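Local coordinates for ribosomal-protein-serine acetyltransferase, putative (Vibrio cholerae O1 biovar eltor, PDB 2FCK) that probably transfers acetyl groups to the N-terminal serine or alanine of proteins, as a putative ribosomal-protein acetyltransferase of the GNAT family, at residues 127-141 against 169-181. Sequence-based numbering, arbitrary orientation. Where two conformers were deposited one is given.
Sequences FERLELTRLEIVCDP and GEPKAGIVFSLIP
Six backbone hydrogen bonds join strand 134-139 antiparallel to strand 170-179, in reciprocal pairs at Leu-135/Leu-179, Ile-137/Phe-177 and Cys-139/Ile-175; the straightest runs from Phe-177 N to Ile-137 O (2.8 Å, 175° at the hydrogen). The side chains of these pairs share one face of the sheet. There Ile-137 CD1 touches Leu-179 CD1 at 3.8 Å, and Cys-139 SG meets the Phe-177 ring obliquely, 3.7 Å from CE2. Beyond the strand, Pro-181 CG lies over one face of the Phe-127 ring in a CH-pi contact, 3.8 Å from the centroid, while Leu-135 CD1 covers the opposite face. On the other face of the sheet, Ser-178 CB rests over the Arg-134 guanidinium, 3.4 Å from NH1. With CG anti to the backbone N (chi1 180°), Arg-134 grips Glu-136 OE2 side-on in a salt bridge through NE (3.1 Å) and NH2 (2.7 Å), while Glu-136 OE1 pairs with Arg-164. Glu-158 binds both Arg-134 and Ser-178 OG; Pro-162 O of the second subunit accepts from Arg-134 NH1. Helix 114-129 covers Leu-135 and Leu-179. Strand 170-179 lies antiparallel between strands 134-139 and 156-164, with strand 98-105 parallel along the far side of 134-139: the C-terminal half of the GNAT fold, where the last strand inserts between the two before it.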
# COMPACT_ATOMS: atom_id res chain seq x y z
N PHE A 127 8.63 -12.52 5.60
CA PHE A 127 7.97 -13.74 5.05
C PHE A 127 7.79 -14.83 6.14
O PHE A 127 6.73 -15.45 6.26
CB PHE A 127 8.76 -14.34 3.85
CG PHE A 127 8.68 -13.54 2.57
CD1 PHE A 127 7.54 -12.77 2.26
CD2 PHE A 127 9.68 -13.66 1.61
CE1 PHE A 127 7.48 -12.10 1.06
CE2 PHE A 127 9.59 -12.99 0.40
CZ PHE A 127 8.49 -12.22 0.12
N GLU A 128 8.86 -15.06 6.91
CA GLU A 128 8.85 -16.12 7.93
C GLU A 128 8.05 -15.72 9.15
O GLU A 128 7.18 -16.47 9.58
CB GLU A 128 10.28 -16.50 8.34
CG GLU A 128 11.12 -16.99 7.20
CD GLU A 128 10.55 -18.24 6.55
OE1 GLU A 128 10.05 -19.13 7.27
OE2 GLU A 128 10.61 -18.32 5.31
N ARG A 129 8.36 -14.56 9.71
CA ARG A 129 7.81 -14.13 10.98
C ARG A 129 6.47 -13.42 10.79
O ARG A 129 5.48 -13.77 11.46
CB ARG A 129 8.79 -13.20 11.67
CG ARG A 129 8.29 -12.62 12.96
CD ARG A 129 9.36 -12.51 14.04
NE ARG A 129 8.82 -11.82 15.22
CZ ARG A 129 9.45 -11.68 16.38
NH1 ARG A 129 10.67 -12.20 16.55
NH2 ARG A 129 8.86 -11.03 17.37
N LEU A 130 6.43 -12.44 9.89
CA LEU A 130 5.16 -11.66 9.69
C LEU A 130 4.17 -12.36 8.78
O LEU A 130 3.00 -11.96 8.70
CB LEU A 130 5.44 -10.20 9.22
CG LEU A 130 6.35 -9.34 10.12
CD1 LEU A 130 6.54 -7.88 9.61
CD2 LEU A 130 5.91 -9.35 11.58
N GLU A 131 4.65 -13.39 8.07
CA GLU A 131 3.84 -14.22 7.16
C GLU A 131 3.18 -13.41 6.01
O GLU A 131 2.09 -13.75 5.54
CB GLU A 131 2.77 -15.03 7.92
CG GLU A 131 3.36 -16.13 8.82
CD GLU A 131 2.29 -16.82 9.69
OE1 GLU A 131 1.19 -17.10 9.16
OE2 GLU A 131 2.53 -17.05 10.88
N LEU A 132 3.89 -12.36 5.56
CA LEU A 132 3.45 -11.55 4.43
C LEU A 132 3.66 -12.41 3.18
O LEU A 132 4.52 -13.31 3.17
CB LEU A 132 4.23 -10.23 4.38
CG LEU A 132 4.00 -9.29 5.56
CD1 LEU A 132 5.00 -8.12 5.53
CD2 LEU A 132 2.55 -8.79 5.67
N THR A 133 2.86 -12.18 2.15
CA THR A 133 2.96 -12.99 0.94
C THR A 133 3.43 -12.20 -0.29
O THR A 133 3.52 -12.75 -1.36
CB THR A 133 1.63 -13.80 0.64
OG1 THR A 133 0.48 -12.96 0.85
CG2 THR A 133 1.54 -15.02 1.57
N ARG A 134 3.74 -10.92 -0.10
CA ARG A 134 4.33 -10.10 -1.15
C ARG A 134 5.00 -8.87 -0.54
O ARG A 134 4.44 -8.24 0.38
CB ARG A 134 3.21 -9.60 -2.10
CG ARG A 134 3.72 -8.70 -3.24
CD ARG A 134 2.58 -8.40 -4.30
NE ARG A 134 2.97 -7.27 -5.17
CZ ARG A 134 3.56 -7.38 -6.36
NH1 ARG A 134 3.80 -8.56 -6.90
NH2 ARG A 134 3.95 -6.29 -7.01
N LEU A 135 6.16 -8.50 -1.08
CA LEU A 135 6.79 -7.23 -0.69
C LEU A 135 7.06 -6.43 -1.97
O LEU A 135 7.42 -7.02 -2.96
CB LEU A 135 8.13 -7.49 0.00
CG LEU A 135 8.05 -8.38 1.28
CD1 LEU A 135 9.47 -8.77 1.77
CD2 LEU A 135 7.31 -7.69 2.38
N GLU A 136 6.87 -5.12 -1.91
CA GLU A 136 7.28 -4.20 -3.00
C GLU A 136 8.46 -3.30 -2.56
O GLU A 136 8.46 -2.73 -1.45
CB GLU A 136 6.09 -3.37 -3.43
CG GLU A 136 5.17 -4.26 -4.30
CD GLU A 136 3.94 -3.53 -4.85
OE1 GLU A 136 3.75 -2.32 -4.56
OE2 GLU A 136 3.14 -4.21 -5.53
N ILE A 137 9.44 -3.16 -3.45
CA ILE A 137 10.51 -2.17 -3.39
C ILE A 137 10.30 -1.15 -4.49
O ILE A 137 9.99 -1.58 -5.59
CB ILE A 137 11.83 -2.86 -3.57
CG1 ILE A 137 12.10 -3.75 -2.35
CG2 ILE A 137 12.99 -1.88 -3.75
CD1 ILE A 137 13.08 -4.78 -2.60
N VAL A 138 10.38 0.17 -4.20
CA VAL A 138 10.26 1.21 -5.23
C VAL A 138 11.62 1.89 -5.33
O VAL A 138 12.10 2.42 -4.34
CB VAL A 138 9.20 2.31 -4.88
CG1 VAL A 138 9.07 3.33 -6.03
CG2 VAL A 138 7.88 1.59 -4.61
N CYS A 139 12.23 1.86 -6.51
CA CYS A 139 13.52 2.52 -6.67
C CYS A 139 13.38 3.75 -7.54
O CYS A 139 12.61 3.75 -8.49
CB CYS A 139 14.54 1.59 -7.34
SG CYS A 139 14.99 0.21 -6.26
N ASP A 140 14.17 4.78 -7.24
CA ASP A 140 14.27 5.92 -8.13
C ASP A 140 14.88 5.38 -9.43
O ASP A 140 15.92 4.72 -9.37
CB ASP A 140 15.18 6.99 -7.51
CG ASP A 140 15.15 8.30 -8.26
OD1 ASP A 140 15.49 8.33 -9.45
OD2 ASP A 140 14.73 9.34 -7.67
N PRO A 141 14.26 5.67 -10.61
CA PRO A 141 14.86 5.14 -11.86
C PRO A 141 16.33 5.55 -12.08
O PRO A 141 17.06 4.88 -12.82
CB PRO A 141 13.99 5.76 -12.97
CG PRO A 141 12.72 6.09 -12.32
CD PRO A 141 13.04 6.46 -10.90
N GLY A 169 8.20 15.85 -0.37
CA GLY A 169 6.75 16.05 -0.50
C GLY A 169 6.16 16.10 -1.91
O GLY A 169 4.97 16.39 -2.05
N GLU A 170 6.95 15.84 -2.96
CA GLU A 170 6.45 15.80 -4.36
C GLU A 170 6.54 14.40 -4.98
O GLU A 170 7.46 13.64 -4.64
CB GLU A 170 7.25 16.73 -5.24
CG GLU A 170 6.97 18.19 -4.95
CD GLU A 170 7.75 19.12 -5.87
OE1 GLU A 170 8.79 18.69 -6.44
OE2 GLU A 170 7.32 20.30 -6.01
N PRO A 171 5.60 14.04 -5.89
CA PRO A 171 5.63 12.65 -6.44
C PRO A 171 6.52 12.45 -7.67
O PRO A 171 6.72 13.37 -8.46
CB PRO A 171 4.14 12.36 -6.74
CG PRO A 171 3.38 13.77 -6.59
CD PRO A 171 4.46 14.82 -6.44
N LYS A 172 7.09 11.23 -7.81
CA LYS A 172 8.04 10.90 -8.87
C LYS A 172 7.77 9.49 -9.38
O LYS A 172 7.26 8.68 -8.59
CB LYS A 172 9.47 10.91 -8.31
CG LYS A 172 9.93 12.32 -7.89
CD LYS A 172 10.90 12.09 -6.78
CE LYS A 172 12.20 11.97 -7.37
NZ LYS A 172 13.23 13.16 -7.01
N ALA A 173 8.07 9.22 -10.65
CA ALA A 173 7.95 7.88 -11.25
C ALA A 173 8.98 6.97 -10.61
O ALA A 173 10.16 7.36 -10.45
CB ALA A 173 8.14 7.94 -12.71
N GLY A 174 8.54 5.80 -10.12
CA GLY A 174 9.47 4.81 -9.50
C GLY A 174 9.33 3.44 -10.11
O GLY A 174 8.29 3.07 -10.65
N ILE A 175 10.44 2.69 -10.07
CA ILE A 175 10.41 1.32 -10.55
C ILE A 175 10.00 0.41 -9.40
O ILE A 175 10.59 0.43 -8.31
CB ILE A 175 11.81 0.85 -11.00
CG1 ILE A 175 12.43 1.82 -12.01
CG2 ILE A 175 11.69 -0.60 -11.46
CD1 ILE A 175 13.98 1.61 -12.26
N VAL A 176 8.97 -0.38 -9.64
CA VAL A 176 8.46 -1.33 -8.66
C VAL A 176 9.10 -2.69 -8.87
O VAL A 176 9.04 -3.23 -9.98
CB VAL A 176 6.92 -1.45 -8.84
CG1 VAL A 176 6.35 -2.54 -7.93
CG2 VAL A 176 6.29 -0.07 -8.64
N PHE A 177 9.73 -3.21 -7.80
CA PHE A 177 10.20 -4.59 -7.78
C PHE A 177 9.34 -5.35 -6.77
O PHE A 177 8.95 -4.77 -5.73
CB PHE A 177 11.66 -4.65 -7.31
CG PHE A 177 12.63 -3.97 -8.23
CD1 PHE A 177 13.38 -4.71 -9.13
CD2 PHE A 177 12.76 -2.58 -8.18
CE1 PHE A 177 14.28 -4.06 -9.97
CE2 PHE A 177 13.66 -1.90 -8.99
CZ PHE A 177 14.42 -2.67 -9.94
N SER A 178 9.16 -6.66 -6.99
CA SER A 178 8.44 -7.48 -6.04
C SER A 178 9.26 -8.68 -5.56
O SER A 178 10.16 -9.16 -6.24
CB SER A 178 7.13 -8.01 -6.66
OG SER A 178 7.45 -9.00 -7.62
N LEU A 179 8.89 -9.14 -4.36
CA LEU A 179 9.37 -10.41 -3.84
C LEU A 179 8.15 -11.18 -3.36
O LEU A 179 7.27 -10.59 -2.71
CB LEU A 179 10.28 -10.15 -2.62
CG LEU A 179 11.56 -9.38 -2.90
CD1 LEU A 179 11.80 -8.30 -1.87
CD2 LEU A 179 12.68 -10.34 -2.93
N ILE A 180 8.12 -12.48 -3.66
CA ILE A 180 7.13 -13.38 -3.09
C ILE A 180 7.82 -14.57 -2.44
O ILE A 180 8.97 -14.88 -2.79
CB ILE A 180 6.06 -13.86 -4.09
CG1 ILE A 180 6.65 -14.82 -5.13
CG2 ILE A 180 5.34 -12.65 -4.72
CD1 ILE A 180 5.62 -15.35 -6.17
N PRO A 181 7.16 -15.20 -1.46
CA PRO A 181 7.90 -16.29 -0.80
C PRO A 181 8.22 -17.48 -1.71
O PRO A 181 9.19 -18.24 -1.50
CB PRO A 181 6.96 -16.71 0.34
CG PRO A 181 6.06 -15.57 0.56
CD PRO A 181 5.86 -14.95 -0.81
OXT PRO A 181 7.51 -17.71 -2.70